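Local coordinates for protein (adenylosuccinate lyase) (Thermotoga maritima, PDB 1C3C) that probably catalyses two steps of de novo purine biosynthesis as a lyase, splitting fumarate from adenylosuccinate and from a related earlier intermediate, at residues C120-L123 against W124-N128. Sequence-based numbering, arbitrary orientation.
Sequences CDVL and WEVAN
Val122 meets Val126 one turn further along the same helix: Val126 CG2 rests 3.4 Å from Val122 O, whereas the methyls Val122 CG1 and Val126 CG2 come only to 4.5 Å, so the valine touches mainly the carbonyl. With CG1 anti to the backbone N (chi1 168°), Val126 CG2 falls beside that N and so lies close to Val122 O, which also accepts the hydrogen bond from Val126 N at 2.9 Å. Four such i to i+4 bonds link 120-123 to 124-128, the first running from Trp124 N to Cys120 O at 2.8 Å and 162° at the hydrogen; Asn128 N to Trp124 O continues the series. A water gives weak bonds to both Val122 O and Glu125 OE2, while Glu125 OE1 is salt-bridged to Arg129. Trp124 O is gripped twice, by Asn128 N and by Asn128 ND2 (2.9 Å, 174°), from opposite faces of its carbonyl plane. That straight bond, in the Asn128 amide plane, fixes the amide's rotation and leaves ND2 3.1 Å above the Trp124 ring centre, roughly perpendicular to the bond. Outward, Val122 and Leu123 pack on helix 303-332, and Cys120 and Trp124 on helix 149-173. Regular alpha-helical bonding with buried apolar side chains suits the long helical bundle of the fumarase/aspartase superfamily, in which helix 93-129 runs.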
ATOM      1  N   CYS A 120       7.417   3.536  27.545  1.00  9.92           N
ATOM      2  CA  CYS A 120       8.853   3.435  27.761  1.00 11.14           C
ATOM      3  C   CYS A 120       9.189   3.172  29.222  1.00 11.72           C
ATOM      4  O   CYS A 120      10.084   2.373  29.558  1.00 10.87           O
ATOM      5  CB  CYS A 120       9.506   4.783  27.307  1.00 11.71           C
ATOM      6  SG  CYS A 120       9.589   4.927  25.507  1.00 12.60           S
ATOM      7  N   ASP A 121       8.496   3.890  30.137  1.00 12.16           N
ATOM      8  CA  ASP A 121       8.778   3.699  31.564  1.00 13.67           C
ATOM      9  C   ASP A 121       8.522   2.238  31.965  1.00 12.94           C
ATOM     10  O   ASP A 121       9.302   1.634  32.706  1.00 13.54           O
ATOM     11  CB  ASP A 121       7.933   4.635  32.426  1.00 16.34           C
ATOM     12  CG  ASP A 121       8.315   6.105  32.316  1.00 19.88           C
ATOM     13  OD1 ASP A 121       9.434   6.470  31.896  1.00 20.24           O
ATOM     14  OD2 ASP A 121       7.429   6.934  32.644  1.00 21.77           O
ATOM     15  N   VAL A 122       7.417   1.682  31.490  1.00 11.34           N
ATOM     16  CA  VAL A 122       7.076   0.284  31.770  1.00 11.94           C
ATOM     17  C   VAL A 122       8.112  -0.662  31.186  1.00 11.29           C
ATOM     18  O   VAL A 122       8.539  -1.632  31.839  1.00 12.34           O
ATOM     19  CB  VAL A 122       5.671  -0.034  31.247  1.00 12.41           C
ATOM     20  CG1 VAL A 122       5.417  -1.537  31.176  1.00 13.55           C
ATOM     21  CG2 VAL A 122       4.618   0.633  32.162  1.00 13.52           C
ATOM     22  N   LEU A 123       8.512  -0.406  29.938  1.00 10.91           N
ATOM     23  CA  LEU A 123       9.539  -1.245  29.311  1.00 10.70           C
ATOM     24  C   LEU A 123      10.871  -1.183  30.059  1.00 11.12           C
ATOM     25  O   LEU A 123      11.486  -2.254  30.210  1.00 10.94           O
ATOM     26  CB  LEU A 123       9.720  -0.816  27.853  1.00  9.48           C
ATOM     27  CG  LEU A 123       8.520  -1.172  26.941  1.00  8.50           C
ATOM     28  CD1 LEU A 123       8.550  -0.358  25.649  1.00  9.26           C
ATOM     29  CD2 LEU A 123       8.576  -2.642  26.541  1.00  9.92           C
ATOM     30  N   TRP A 124      11.271   0.016  30.520  1.00 11.39           N
ATOM     31  CA  TRP A 124      12.521   0.086  31.285  1.00 11.65           C
ATOM     32  C   TRP A 124      12.408  -0.726  32.573  1.00 11.88           C
ATOM     33  O   TRP A 124      13.368  -1.453  32.938  1.00 11.88           O
ATOM     34  CB  TRP A 124      12.799   1.539  31.634  1.00 12.37           C
ATOM     35  CG  TRP A 124      14.064   1.781  32.416  1.00 14.03           C
ATOM     36  CD1 TRP A 124      14.131   2.211  33.717  1.00 15.61           C
ATOM     37  CD2 TRP A 124      15.413   1.612  31.983  1.00 14.46           C
ATOM     38  NE1 TRP A 124      15.457   2.327  34.113  1.00 15.38           N
ATOM     39  CE2 TRP A 124      16.259   1.963  33.046  1.00 15.06           C
ATOM     40  CE3 TRP A 124      15.986   1.173  30.780  1.00 14.39           C
ATOM     41  CZ2 TRP A 124      17.649   1.889  32.947  1.00 14.91           C
ATOM     42  CZ3 TRP A 124      17.361   1.105  30.669  1.00 14.77           C
ATOM     43  CH2 TRP A 124      18.203   1.444  31.760  1.00 14.53           C
ATOM     44  N   GLU A 125      11.285  -0.586  33.289  1.00 12.88           N
ATOM     45  CA  GLU A 125      11.066  -1.354  34.530  1.00 15.26           C
ATOM     46  C   GLU A 125      11.161  -2.859  34.262  1.00 13.42           C
ATOM     47  O   GLU A 125      11.806  -3.578  35.018  1.00 13.23           O
ATOM     48  CB  GLU A 125       9.699  -1.016  35.144  1.00 20.89           C
ATOM     49  CG  GLU A 125       9.398  -1.564  36.520  1.00 28.84           C
ATOM     50  CD  GLU A 125       7.969  -1.335  36.998  1.00 35.50           C
ATOM     51  OE1 GLU A 125       7.560  -1.866  38.071  1.00 38.42           O
ATOM     52  OE2 GLU A 125       7.185  -0.631  36.300  1.00 38.27           O
ATOM     53  N   VAL A 126      10.499  -3.345  33.206  1.00 11.37           N
ATOM     54  CA  VAL A 126      10.461  -4.783  32.949  1.00 10.35           C
ATOM     55  C   VAL A 126      11.819  -5.235  32.460  1.00 10.42           C
ATOM     56  O   VAL A 126      12.316  -6.277  32.911  1.00 11.44           O
ATOM     57  CB  VAL A 126       9.336  -5.130  31.946  1.00 10.20           C
ATOM     58  CG1 VAL A 126       9.438  -6.580  31.414  1.00 11.97           C
ATOM     59  CG2 VAL A 126       7.968  -4.908  32.600  1.00 11.62           C
ATOM     60  N   ALA A 127      12.498  -4.453  31.612  1.00 10.30           N
ATOM     61  CA  ALA A 127      13.835  -4.899  31.165  1.00 10.65           C
ATOM     62  C   ALA A 127      14.758  -5.011  32.386  1.00 11.52           C
ATOM     63  O   ALA A 127      15.523  -5.989  32.444  1.00 11.00           O
ATOM     64  CB  ALA A 127      14.460  -3.933  30.170  1.00 11.51           C
ATOM     65  N   ASN A 128      14.707  -4.023  33.296  1.00 11.50           N
ATOM     66  CA  ASN A 128      15.599  -4.185  34.476  1.00 12.77           C
ATOM     67  C   ASN A 128      15.209  -5.330  35.381  1.00 12.52           C
ATOM     68  O   ASN A 128      16.083  -5.982  36.028  1.00 13.58           O
ATOM     69  CB  ASN A 128      15.642  -2.850  35.241  1.00 13.79           C
ATOM     70  CG  ASN A 128      16.630  -1.947  34.530  1.00 15.12           C
ATOM     71  OD1 ASN A 128      17.828  -1.929  34.811  1.00 15.54           O
ATOM     72  ND2 ASN A 128      16.145  -1.174  33.570  1.00 14.62           N
TER
HETATM   73  O   HOH W   1       6.494  -2.215  34.399  1.00 37.95           O